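Long-range contacts in O-phospho-L-seryl-tRNA:Cys-tRNA synthase (Methanocaldococcus jannaschii DSM 2661, PDB 5X6B), which probably converts O-phosphoseryl-tRNA to cysteinyl-tRNA, using a pyridoxal phosphate held on a lysine as its cofactor: residues A258-C263 and I300-A305; H120-G125 and F248-G253; D80-C85 and G292-G297; I61-I66 and K391-G396; K73-Y78 and R296-V301. One frame throughout, in Å; residues are numbered along the deposited sequence.

Contact 1: A258-C263 and I300-A305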
# COMPACT_ATOMS: atom_id res chain seq x y z
N ALA B 258 -3.05 5.83 8.92
CA ALA B 258 -2.59 4.45 9.05
C ALA B 258 -2.37 3.74 7.72
O ALA B 258 -2.71 2.56 7.57
CB ALA B 258 -3.57 3.66 9.91
N ALA B 259 -1.82 4.45 6.74
CA ALA B 259 -1.58 3.88 5.42
C ALA B 259 -0.10 3.93 5.06
O ALA B 259 0.69 4.60 5.73
CB ALA B 259 -2.41 4.60 4.36
N SER B 260 0.27 3.21 4.01
CA SER B 260 1.66 3.23 3.54
C SER B 260 1.90 4.46 2.68
O SER B 260 1.01 4.91 1.96
CB SER B 260 1.98 1.97 2.73
OG SER B 260 1.74 0.80 3.50
N ALA B 261 3.11 5.00 2.75
CA ALA B 261 3.50 6.11 1.90
C ALA B 261 3.78 5.63 0.48
O ALA B 261 4.24 4.50 0.29
CB ALA B 261 4.72 6.83 2.48
N PRO B 262 3.51 6.47 -0.52
CA PRO B 262 2.88 7.78 -0.37
C PRO B 262 1.43 7.79 -0.83
O PRO B 262 1.13 7.41 -1.96
CB PRO B 262 3.74 8.67 -1.25
CG PRO B 262 4.16 7.76 -2.38
CD PRO B 262 4.15 6.34 -1.85
N CYS B 263 0.53 8.21 0.05
CA CYS B 263 -0.86 8.42 -0.34
C CYS B 263 -1.48 9.55 0.48
O CYS B 263 -0.90 10.00 1.47
CB CYS B 263 -1.68 7.14 -0.18
SG CYS B 263 -2.11 6.70 1.52
N ILE B 300 -2.95 3.02 -1.67
CA ILE B 300 -4.39 3.28 -1.69
C ILE B 300 -5.13 2.06 -1.14
O ILE B 300 -6.21 2.18 -0.55
CB ILE B 300 -4.89 3.64 -3.12
CG1 ILE B 300 -6.35 4.08 -3.09
CG2 ILE B 300 -4.71 2.47 -4.08
CD1 ILE B 300 -6.60 5.32 -2.27
N VAL B 301 -4.54 0.89 -1.32
CA VAL B 301 -5.12 -0.34 -0.81
C VAL B 301 -5.04 -0.39 0.72
O VAL B 301 -5.99 -0.80 1.38
CB VAL B 301 -4.43 -1.58 -1.41
CG1 VAL B 301 -4.97 -2.86 -0.78
CG2 VAL B 301 -4.63 -1.59 -2.91
N THR B 302 -3.91 0.05 1.27
CA THR B 302 -3.77 0.13 2.71
C THR B 302 -4.71 1.19 3.28
O THR B 302 -5.26 1.02 4.36
CB THR B 302 -2.32 0.45 3.13
OG1 THR B 302 -1.94 1.73 2.63
CG2 THR B 302 -1.38 -0.61 2.60
N LEU B 303 -4.90 2.28 2.53
CA LEU B 303 -5.78 3.37 2.96
C LEU B 303 -7.22 2.90 3.08
O LEU B 303 -7.92 3.22 4.05
CB LEU B 303 -5.67 4.55 2.00
CG LEU B 303 -6.37 5.86 2.38
CD1 LEU B 303 -5.84 6.41 3.69
CD2 LEU B 303 -6.22 6.89 1.28
N MET B 304 -7.68 2.13 2.09
CA MET B 304 -9.02 1.54 2.13
C MET B 304 -9.13 0.48 3.22
O MET B 304 -10.18 0.32 3.84
CB MET B 304 -9.38 0.93 0.77
CG MET B 304 -9.62 1.95 -0.33
SD MET B 304 -10.17 1.17 -1.87
CE MET B 304 -8.66 0.38 -2.41
N ALA B 305 -8.04 -0.25 3.45
CA ALA B 305 -8.04 -1.32 4.45
C ALA B 305 -8.00 -0.77 5.88
O ALA B 305 -8.68 -1.28 6.77
CB ALA B 305 -6.87 -2.25 4.21
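Ala258 O and Thr302 O lie 4.4 Å apart, and Ser306 OG is within hydrogen-bonding reach of both. One residue on, Ala259 sends its methyl group straight at helix 298-305. The methyl comes to rest in the corner between two helical residues, with its CB 3.4 Å from Thr302 OG1 and 3.9 Å from Leu303 CD1. Ser260 supplies the polar core of the contact: its backbone N donates to Thr302 OG1 at 3.0 Å in a nearly straight bond (171° at the hydrogen). The hydroxyl can receive this donor because chi1 of Thr302 (63°) sets OG1 between its own backbone N and carbonyl carbon, where it also bonds to Pro299 O a turn earlier in the helix. Two partners thus fix the rotation of one buried hydroxyl, while the threonine methyl CG2 lies 3.5 Å from Ser260 OG, which bonds weakly to Trp79 O of the second subunit. Beyond a cis peptide bond at Pro262, whose ring packs on His120 of the second subunit, the loop doubles back. Cys263 then brings SG to 4.1 Å from Leu303 CD2, so the two branches of the leucine are shared out, CD1 to Ala259 and CD2 to Cys263. The loop itself links strand 248-252 to the antiparallel strand 264-268, and Gly253 bonds to the backbones of both Ala259 and Cys263. Helix 298-305 lies against this bend, with helix 69-77 packed on Val301, Thr302 and Ala305, and Phe103 of helix 100-111 on Ile300, Leu303 and Met304.

Contact 2: H120-G125 and F248-G253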
# COMPACT_ATOMS: atom_id res chain seq x y z
N HIS B 120 -0.79 11.40 -3.98
CA HIS B 120 0.43 10.81 -3.46
C HIS B 120 0.81 11.45 -2.12
O HIS B 120 1.96 11.35 -1.68
CB HIS B 120 1.58 10.97 -4.45
CG HIS B 120 1.33 10.34 -5.79
ND1 HIS B 120 1.01 9.00 -5.92
CD2 HIS B 120 1.36 10.84 -7.04
CE1 HIS B 120 0.85 8.72 -7.20
NE2 HIS B 120 1.06 9.82 -7.91
N GLY B 121 -0.15 12.10 -1.49
CA GLY B 121 0.10 12.78 -0.23
C GLY B 121 -0.48 14.18 -0.15
O GLY B 121 -1.13 14.65 -1.09
N ALA B 122 -0.25 14.84 0.98
CA ALA B 122 -0.75 16.19 1.20
C ALA B 122 0.02 17.21 0.35
O ALA B 122 -0.52 18.24 -0.04
CB ALA B 122 -0.67 16.55 2.68
N ARG B 123 1.30 16.92 0.09
CA ARG B 123 2.11 17.71 -0.82
C ARG B 123 1.39 17.91 -2.15
O ARG B 123 1.07 19.04 -2.53
CB ARG B 123 3.46 17.03 -1.08
CG ARG B 123 4.43 17.03 0.08
CD ARG B 123 5.50 15.96 -0.11
NE ARG B 123 6.54 16.01 0.91
CZ ARG B 123 6.48 15.38 2.08
NH1 ARG B 123 5.42 14.66 2.40
NH2 ARG B 123 7.48 15.48 2.95
N GLU B 124 1.14 16.80 -2.84
CA GLU B 124 0.56 16.83 -4.18
C GLU B 124 -0.82 17.47 -4.19
O GLU B 124 -1.18 18.14 -5.15
CB GLU B 124 0.48 15.40 -4.74
CG GLU B 124 1.84 14.75 -4.99
CD GLU B 124 2.56 15.30 -6.22
OE1 GLU B 124 2.02 16.20 -6.90
OE2 GLU B 124 3.69 14.82 -6.50
N GLY B 125 -1.57 17.27 -3.11
CA GLY B 125 -2.89 17.86 -2.99
C GLY B 125 -2.83 19.38 -2.98
O GLY B 125 -3.67 20.05 -3.58
N PHE B 248 -11.19 23.49 0.12
CA PHE B 248 -10.35 22.34 -0.11
C PHE B 248 -9.82 21.76 1.20
O PHE B 248 -9.59 22.49 2.17
CB PHE B 248 -9.17 22.70 -1.01
CG PHE B 248 -9.56 23.46 -2.24
CD1 PHE B 248 -10.10 22.80 -3.33
CD2 PHE B 248 -9.37 24.83 -2.31
CE1 PHE B 248 -10.46 23.50 -4.46
CE2 PHE B 248 -9.72 25.53 -3.44
CZ PHE B 248 -10.27 24.87 -4.52
N ILE B 249 -9.64 20.45 1.22
CA ILE B 249 -8.99 19.78 2.33
C ILE B 249 -7.99 18.76 1.80
O ILE B 249 -8.33 17.91 0.97
CB ILE B 249 -9.99 19.06 3.24
CG1 ILE B 249 -10.88 20.07 3.97
CG2 ILE B 249 -9.26 18.19 4.26
CD1 ILE B 249 -11.95 19.44 4.80
N VAL B 250 -6.75 18.86 2.25
CA VAL B 250 -5.77 17.83 1.95
C VAL B 250 -5.53 16.96 3.18
O VAL B 250 -5.42 17.46 4.30
CB VAL B 250 -4.44 18.42 1.45
CG1 VAL B 250 -4.65 19.09 0.09
CG2 VAL B 250 -3.87 19.39 2.46
N ALA B 251 -5.47 15.65 2.96
CA ALA B 251 -5.20 14.71 4.04
C ALA B 251 -3.97 13.89 3.71
O ALA B 251 -3.66 13.66 2.54
CB ALA B 251 -6.40 13.81 4.29
N SER B 252 -3.26 13.45 4.75
CA SER B 252 -2.10 12.60 4.56
C SER B 252 -2.38 11.19 5.06
O SER B 252 -2.66 10.98 6.25
CB SER B 252 -0.88 13.17 5.27
OG SER B 252 0.27 12.41 4.98
N GLY B 253 -2.32 10.22 4.16
CA GLY B 253 -2.60 8.84 4.51
C GLY B 253 -1.53 8.24 5.40
O GLY B 253 -1.83 7.61 6.41
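Val250 points its side chain at the first turn of helix 122-132 and divides it between two small residues. With CG1 opposite the carbonyl carbon (chi1 -67°), that branch presses on the backbone of Gly125, 3.6 Å from its C and 3.8 Å from its CA. The other branch, CG2, turns to Ala122 and lies 4.3 Å from its CB. Gly125 has no side chain to stand between helix and strand, and so the valine reaches the helix backbone directly. Ala122 forms the second half of the seat: its CB lies beside the strand, also 4.3 Å from Ser252 CB. Ala251, between these two strand residues, turns its methyl away from the helix and meets it only through its carbonyl, whose O is 3.9 Å from Ala122 N.

No hydrogen bond joins the two segments, and the polar groups at this end converge instead on a third party. Ser252 swings its hydroxyl opposite its backbone N (chi1 -174°), and OG bonds to phosphate oxygen OP3 of the pyridoxal-modified lysine at position 255. Ala122 N bonds to the same OP3, and Arg123 N to OP1. Gly121, at the N-cap position, opens the helix, whose amino-terminal dipole would be expected to stabilise the anion. Ser252 ends an interior strand of the mixed seven-stranded sheet, and the helix follows its outermost strand 115-119. A glycine-containing helix start and a strand-end serine closing round the cofactor phosphate make the phosphate-binding cup of fold-type I pyridoxal phosphate enzymes.

Contact 3: D80-C85 and G292-G297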
# COMPACT_ATOMS: atom_id res chain seq x y z
N ASP B 80 1.90 -6.70 -5.82
CA ASP B 80 2.49 -6.63 -7.15
C ASP B 80 1.98 -5.49 -8.02
O ASP B 80 0.78 -5.40 -8.29
CB ASP B 80 2.27 -7.97 -7.85
CG ASP B 80 2.58 -9.15 -6.95
OD1 ASP B 80 3.77 -9.43 -6.71
OD2 ASP B 80 1.62 -9.79 -6.47
N GLY B 81 2.91 -4.64 -8.45
CA GLY B 81 2.67 -3.57 -9.41
C GLY B 81 1.35 -2.82 -9.28
O GLY B 81 1.03 -2.28 -8.23
N TYR B 82 0.59 -2.80 -10.37
CA TYR B 82 -0.72 -2.17 -10.38
C TYR B 82 -1.75 -3.01 -9.64
O TYR B 82 -1.63 -4.23 -9.57
CB TYR B 82 -1.21 -1.94 -11.81
CG TYR B 82 -0.46 -0.89 -12.58
CD1 TYR B 82 -0.93 0.42 -12.66
CD2 TYR B 82 0.72 -1.20 -13.25
CE1 TYR B 82 -0.25 1.38 -13.37
CE2 TYR B 82 1.40 -0.24 -13.97
CZ TYR B 82 0.92 1.05 -14.03
OH TYR B 82 1.61 2.00 -14.74
N SER B 83 -2.76 -2.34 -9.11
CA SER B 83 -3.94 -3.01 -8.60
C SER B 83 -5.18 -2.47 -9.31
O SER B 83 -5.98 -1.76 -8.71
CB SER B 83 -4.07 -2.83 -7.09
OG SER B 83 -5.37 -3.18 -6.65
N VAL B 84 -5.31 -2.81 -10.58
CA VAL B 84 -6.42 -2.32 -11.39
C VAL B 84 -7.13 -3.46 -12.12
O VAL B 84 -6.70 -3.91 -13.19
CB VAL B 84 -5.94 -1.25 -12.41
CG1 VAL B 84 -5.77 0.10 -11.71
CG2 VAL B 84 -4.64 -1.66 -13.08
N CYS B 85 -8.22 -3.94 -11.53
CA CYS B 85 -9.07 -4.94 -12.18
C CYS B 85 -9.67 -4.29 -13.43
O CYS B 85 -10.01 -4.97 -14.40
CB CYS B 85 -10.15 -5.44 -11.23
SG CYS B 85 -11.28 -6.67 -11.92
N GLY B 292 -3.84 11.73 -15.07
CA GLY B 292 -4.75 10.68 -15.48
C GLY B 292 -4.62 9.39 -14.69
O GLY B 292 -5.27 8.40 -15.01
N CYS B 293 -3.80 9.42 -13.64
CA CYS B 293 -3.36 8.17 -13.02
C CYS B 293 -4.48 7.43 -12.30
O CYS B 293 -5.24 8.00 -11.51
CB CYS B 293 -2.19 8.43 -12.05
SG CYS B 293 -2.61 9.00 -10.38
N THR B 294 -4.57 6.15 -12.61
CA THR B 294 -5.38 5.20 -11.87
C THR B 294 -4.88 5.06 -10.43
O THR B 294 -4.71 3.93 -9.97
CB THR B 294 -5.35 3.81 -12.55
OG1 THR B 294 -4.05 3.60 -13.12
CG2 THR B 294 -6.39 3.72 -13.65
N SER B 295 -4.67 6.20 -9.75
CA SER B 295 -3.85 6.32 -8.52
C SER B 295 -3.59 4.99 -7.85
O SER B 295 -4.45 4.41 -7.19
CB SER B 295 -4.50 7.30 -7.55
OG SER B 295 -3.99 8.61 -7.75
N ARG B 296 -2.36 4.52 -8.05
CA ARG B 296 -2.10 3.10 -8.22
C ARG B 296 -1.57 2.34 -7.02
O ARG B 296 -1.10 2.92 -6.04
CB ARG B 296 -1.12 2.94 -9.39
CG ARG B 296 -1.59 3.60 -10.66
CD ARG B 296 -0.44 4.21 -11.44
NE ARG B 296 0.09 5.41 -10.80
CZ ARG B 296 1.16 6.07 -11.24
NH1 ARG B 296 1.81 5.63 -12.31
NH2 ARG B 296 1.58 7.15 -10.61
N GLY B 297 -1.66 1.02 -7.13
CA GLY B 297 -0.97 0.11 -6.23
C GLY B 297 -1.22 0.20 -4.74
O GLY B 297 -2.31 0.54 -4.28
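Apolar contact between Tyr82 and Arg296 is a large part of the junction of these two loops. The side chains lie alongside one another and point the same way, with the methylene part of the arginine beside the ring: Arg296 CD is 3.4 Å from Tyr82 CE1 and Arg296 CG 3.8 Å from Tyr82 CD1. The ring and guanidinium planes differ by 49°. Bends at chi2 and chi3 fold the arginine chain so that Tyr82 OH comes near the guanidinium plane, at its edge. A second apolar pair adds to this, Val84 CG1 lying 3.8 Å from Thr294 CB where the two side chains cross at about a right angle.

Backbone makes up the remainder. Tyr82 and Gly297 approach with their CA atoms 4.7 Å apart, and Gly81 O lies 3.7 Å from Gly297 CA.

Both loops belong to the subunit boundary. The Tyr82 ring meets His254 of the second subunit edge-to-face, and Tyr82 O bonds to Gln62 of that subunit. Arg296 NH1 makes a weak hydrogen bond to the pyridoxal-modified lysine of the second subunit, consistent with an active site shared across the boundary, as in other fold-type I enzymes.

The arginine's charge is met across the interface: Arg296 NH2 forms a salt bridge with Glu124 OE2 of the second subunit, while the nearest atom of the bound nucleic acid is about 7 Å from the contact.

Contact 4: I61-I66 and K391-G396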
# COMPACT_ATOMS: atom_id res chain seq x y z
N ILE B 61 5.70 12.00 12.98
CA ILE B 61 5.27 11.78 11.60
C ILE B 61 4.99 10.30 11.36
O ILE B 61 4.35 9.92 10.37
CB ILE B 61 6.31 12.29 10.58
CG1 ILE B 61 7.50 11.34 10.48
CG2 ILE B 61 6.78 13.70 10.93
CD1 ILE B 61 8.39 11.61 9.29
N GLN B 62 5.45 9.47 12.28
CA GLN B 62 5.37 8.03 12.14
C GLN B 62 4.17 7.42 12.88
O GLN B 62 3.61 6.41 12.44
CB GLN B 62 6.67 7.39 12.64
CG GLN B 62 6.85 5.95 12.23
CD GLN B 62 6.85 5.78 10.73
OE1 GLN B 62 7.68 6.35 10.02
NE2 GLN B 62 5.90 4.99 10.23
N ARG B 63 3.77 8.04 13.98
CA ARG B 63 2.78 7.46 14.90
C ARG B 63 1.44 7.15 14.25
O ARG B 63 0.83 6.12 14.54
CB ARG B 63 2.53 8.38 16.10
CG ARG B 63 3.74 8.61 17.00
CD ARG B 63 4.42 7.32 17.37
NE ARG B 63 3.45 6.31 17.79
CZ ARG B 63 3.74 5.02 17.91
NH1 ARG B 63 4.96 4.58 17.64
NH2 ARG B 63 2.79 4.17 18.28
N GLY B 64 0.96 8.04 13.38
CA GLY B 64 -0.36 7.88 12.80
C GLY B 64 -0.34 7.08 11.51
O GLY B 64 -1.36 6.97 10.83
N GLY B 65 0.83 6.53 11.18
CA GLY B 65 0.97 5.76 9.96
C GLY B 65 1.29 4.30 10.19
O GLY B 65 1.72 3.60 9.27
N ILE B 66 1.09 3.83 11.42
CA ILE B 66 1.31 2.43 11.74
C ILE B 66 0.20 1.59 11.13
O ILE B 66 -0.98 1.91 11.28
CB ILE B 66 1.38 2.21 13.26
CG1 ILE B 66 2.50 3.06 13.87
CG2 ILE B 66 1.59 0.74 13.57
CD1 ILE B 66 3.88 2.71 13.35
N LYS B 391 11.12 16.36 19.93
CA LYS B 391 9.75 16.17 19.47
C LYS B 391 9.37 14.70 19.59
O LYS B 391 10.13 13.82 19.19
CB LYS B 391 9.57 16.65 18.03
CG LYS B 391 9.65 18.16 17.88
CD LYS B 391 9.69 18.58 16.42
CE LYS B 391 8.47 18.10 15.66
NZ LYS B 391 8.50 18.60 14.25
N MET B 392 8.21 14.43 20.16
CA MET B 392 7.74 13.06 20.34
C MET B 392 6.23 12.97 20.29
O MET B 392 5.52 13.96 20.44
CB MET B 392 8.26 12.49 21.66
CG MET B 392 8.05 13.40 22.85
SD MET B 392 8.56 12.64 24.40
CE MET B 392 7.29 11.40 24.59
N SER B 393 5.75 11.75 20.08
CA SER B 393 4.33 11.46 20.15
C SER B 393 4.18 10.03 20.64
O SER B 393 4.98 9.16 20.28
CB SER B 393 3.65 11.66 18.80
OG SER B 393 2.26 11.42 18.87
N VAL B 394 3.19 9.79 21.49
CA VAL B 394 2.92 8.44 21.96
C VAL B 394 1.59 8.00 21.40
O VAL B 394 0.98 7.04 21.88
CB VAL B 394 2.92 8.34 23.51
CG1 VAL B 394 4.27 8.78 24.07
CG2 VAL B 394 1.77 9.16 24.11
N TYR B 395 1.13 8.71 20.38
CA TYR B 395 -0.11 8.36 19.70
C TYR B 395 -0.09 6.90 19.26
O TYR B 395 0.90 6.42 18.71
CB TYR B 395 -0.35 9.25 18.49
CG TYR B 395 -1.65 8.93 17.79
CD1 TYR B 395 -2.83 9.56 18.16
CD2 TYR B 395 -1.71 7.98 16.77
CE1 TYR B 395 -4.02 9.26 17.54
CE2 TYR B 395 -2.90 7.67 16.15
CZ TYR B 395 -4.05 8.31 16.54
OH TYR B 395 -5.24 8.02 15.92
N GLY B 396 -1.19 6.20 19.51
CA GLY B 396 -1.33 4.84 19.05
C GLY B 396 -0.63 3.81 19.92
O GLY B 396 -0.83 2.61 19.75
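Arg63 and Tyr395 bring their CA atoms to 5.7 Å where the short, weakly bonded helix 60-63 meets the turn after strand 389-392, the edge strand of a small antiparallel sheet. That turn is an ST turn, in which Ser393 OG accepts from Tyr395 N at 3.3 Å; Asp347 OD1 also bonds to the serine hydroxyl. With the turn held in this way, Tyr395 O faces the arginine, which grips it side-on with two nitrogens. Arg63 NE gives the shorter bond, 2.7 Å to Tyr395 O (154° at the hydrogen), from within the carbonyl plane. Arg63 NH2 reaches the same oxygen at 3.0 Å, bent to 137° and tilted from that plane. The oxygen lies almost in the guanidinium plane, so the flat group is fixed in rotation, and NH1 has its own partner in Asn57 O. Turned in the same sense at each of its first three torsions, the arginine coils back over the turn and lays its chain on Ser393, with Arg63 CG 3.5 Å from Ser393 CB. Chi1 of Tyr395 (-178°) places its ring opposite its own backbone N and alongside the helix end, and a cation-pi contact with Arg236 engages it from elsewhere in the chain. The ring turns an edge to the helix backbone, with Tyr395 CD2 3.9 Å from Arg63 O.

Contact 5: K73-Y78 and R296-V301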
# COMPACT_ATOMS: atom_id res chain seq x y z
N LYS B 73 -2.75 -7.56 5.82
CA LYS B 73 -3.34 -8.65 5.05
C LYS B 73 -3.61 -8.19 3.62
O LYS B 73 -3.36 -8.92 2.66
CB LYS B 73 -4.64 -9.13 5.69
CG LYS B 73 -4.46 -9.72 7.08
CD LYS B 73 -5.80 -10.09 7.68
CE LYS B 73 -5.65 -10.51 9.12
NZ LYS B 73 -6.97 -10.81 9.74
N ALA B 74 -4.12 -6.97 3.49
CA ALA B 74 -4.41 -6.38 2.19
C ALA B 74 -3.13 -6.22 1.37
O ALA B 74 -3.14 -6.41 0.15
CB ALA B 74 -5.12 -5.05 2.36
N VAL B 75 -2.03 -5.88 2.04
CA VAL B 75 -0.73 -5.80 1.39
C VAL B 75 -0.32 -7.14 0.79
O VAL B 75 0.10 -7.22 -0.36
CB VAL B 75 0.38 -5.34 2.37
CG1 VAL B 75 1.75 -5.45 1.72
CG2 VAL B 75 0.12 -3.92 2.82
N TYR B 76 -0.47 -8.20 1.58
CA TYR B 76 -0.14 -9.55 1.14
C TYR B 76 -0.91 -9.94 -0.13
O TYR B 76 -0.39 -10.65 -0.98
CB TYR B 76 -0.41 -10.56 2.26
CG TYR B 76 -0.42 -12.00 1.79
CD1 TYR B 76 0.76 -12.72 1.68
CD2 TYR B 76 -1.61 -12.64 1.46
CE1 TYR B 76 0.75 -14.04 1.25
CE2 TYR B 76 -1.63 -13.94 1.03
CZ TYR B 76 -0.45 -14.64 0.93
OH TYR B 76 -0.47 -15.95 0.50
N GLU B 77 -2.14 -9.47 -0.23
CA GLU B 77 -2.98 -9.72 -1.40
C GLU B 77 -2.58 -8.87 -2.60
O GLU B 77 -2.86 -9.24 -3.74
CB GLU B 77 -4.44 -9.46 -1.07
CG GLU B 77 -4.99 -10.35 0.01
CD GLU B 77 -5.09 -11.79 -0.44
OE1 GLU B 77 -5.34 -12.02 -1.64
OE2 GLU B 77 -4.90 -12.68 0.41
N TYR B 78 -1.95 -7.73 -2.34
CA TYR B 78 -1.75 -6.72 -3.37
C TYR B 78 -0.31 -6.20 -3.49
O TYR B 78 -0.13 -5.03 -3.77
CB TYR B 78 -2.67 -5.51 -3.11
CG TYR B 78 -4.15 -5.71 -3.38
CD1 TYR B 78 -4.69 -5.42 -4.63
CD2 TYR B 78 -5.02 -6.15 -2.39
CE1 TYR B 78 -6.04 -5.58 -4.88
CE2 TYR B 78 -6.37 -6.32 -2.63
CZ TYR B 78 -6.88 -6.03 -3.88
OH TYR B 78 -8.22 -6.19 -4.13
N ARG B 296 -2.36 4.52 -8.05
CA ARG B 296 -2.10 3.10 -8.22
C ARG B 296 -1.57 2.34 -7.02
O ARG B 296 -1.10 2.92 -6.04
CB ARG B 296 -1.12 2.94 -9.39
CG ARG B 296 -1.59 3.60 -10.66
CD ARG B 296 -0.44 4.21 -11.44
NE ARG B 296 0.09 5.41 -10.80
CZ ARG B 296 1.16 6.07 -11.24
NH1 ARG B 296 1.81 5.63 -12.31
NH2 ARG B 296 1.58 7.15 -10.61
N GLY B 297 -1.66 1.02 -7.13
CA GLY B 297 -0.97 0.11 -6.23
C GLY B 297 -1.22 0.20 -4.74
O GLY B 297 -2.31 0.54 -4.28
N LEU B 298 -0.17 -0.09 -3.99
CA LEU B 298 -0.25 -0.50 -2.59
C LEU B 298 -0.81 0.53 -1.59
O LEU B 298 -1.67 0.18 -0.78
CB LEU B 298 1.14 -0.96 -2.14
CG LEU B 298 1.25 -1.96 -1.00
CD1 LEU B 298 0.32 -3.14 -1.23
CD2 LEU B 298 2.69 -2.44 -0.90
N PRO B 299 -0.33 1.79 -1.63
CA PRO B 299 -0.78 2.72 -0.58
C PRO B 299 -2.29 2.95 -0.52
O PRO B 299 -2.84 3.06 0.57
CB PRO B 299 -0.05 4.01 -0.94
CG PRO B 299 1.17 3.56 -1.66
CD PRO B 299 0.70 2.40 -2.48
N ILE B 300 -2.95 3.02 -1.67
CA ILE B 300 -4.39 3.28 -1.69
C ILE B 300 -5.13 2.06 -1.14
O ILE B 300 -6.21 2.18 -0.55
CB ILE B 300 -4.89 3.64 -3.12
CG1 ILE B 300 -6.35 4.08 -3.09
CG2 ILE B 300 -4.71 2.47 -4.08
CD1 ILE B 300 -6.60 5.32 -2.27
N VAL B 301 -4.54 0.89 -1.32
CA VAL B 301 -5.12 -0.34 -0.81
C VAL B 301 -5.04 -0.39 0.72
O VAL B 301 -5.99 -0.80 1.38
CB VAL B 301 -4.43 -1.58 -1.41
CG1 VAL B 301 -4.97 -2.86 -0.78
CG2 VAL B 301 -4.63 -1.59 -2.91
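Val301 is one of two bumps on helix 298-305, and the hollow it fills lies between Ala74 and the ring of Tyr78. Its two branches part company there: Val301 CG1 touches Ala74 CB at 3.8 Å and the ring atom Tyr78 CD2 at 3.7 Å, whereas CG2 stands over one face of the ring, 4.1 Å above its plane and displaced toward the rim. Valine and tyrosine cross at about a right angle, the ring forming one wall of the pocket and the alanine methyl another.

A turn earlier, Leu298 is the second bump. Its CG lies opposite the backbone N (chi1 -154°), which carries the branched end across to helix 69-77. Leu298 CD1 settles between Val75 and the carbonyl end of Tyr78, 3.9 Å from Val75 CA and 3.2 Å from Tyr78 O. Val75 answers with CG1, 4.0 Å from Leu298 CD1, its side chain also meeting the leucine at about a right angle. Tyr78, the first residue to leave the helix, thus serves both hollows, with its ring and with its carbonyl group.

On helix 69-77, away from this joint, Lys73 and Glu77 form salt bridges with the chain of another protein, and Tyr76 makes a cation-pi contact with Arg53 of the second subunit. Between the two helices no hydrogen bond or ion pair forms, so this joint rests on the fit of apolar surfaces.

Taken in order of enclosure, contact 4 closes the widest loop of the five and the other four nest inside it. Contacts 3 and 5 end on the same stretch, sharing Arg296 and Gly297, and contact 2 lies within the loops they close. Contacts 1 and 5, with centres about 8 Å apart, work different sides of helix 298-305. Contact 1 is also the hub: Gly253 bonds it to the cofactor-binding strand of contact 2, and Gly64 bonds it to contact 4. Contacts 3 and 4 are the most distant pair, about 28 Å between centres. All five touch the second subunit, consistent with an active site assembled together with the subunit interface.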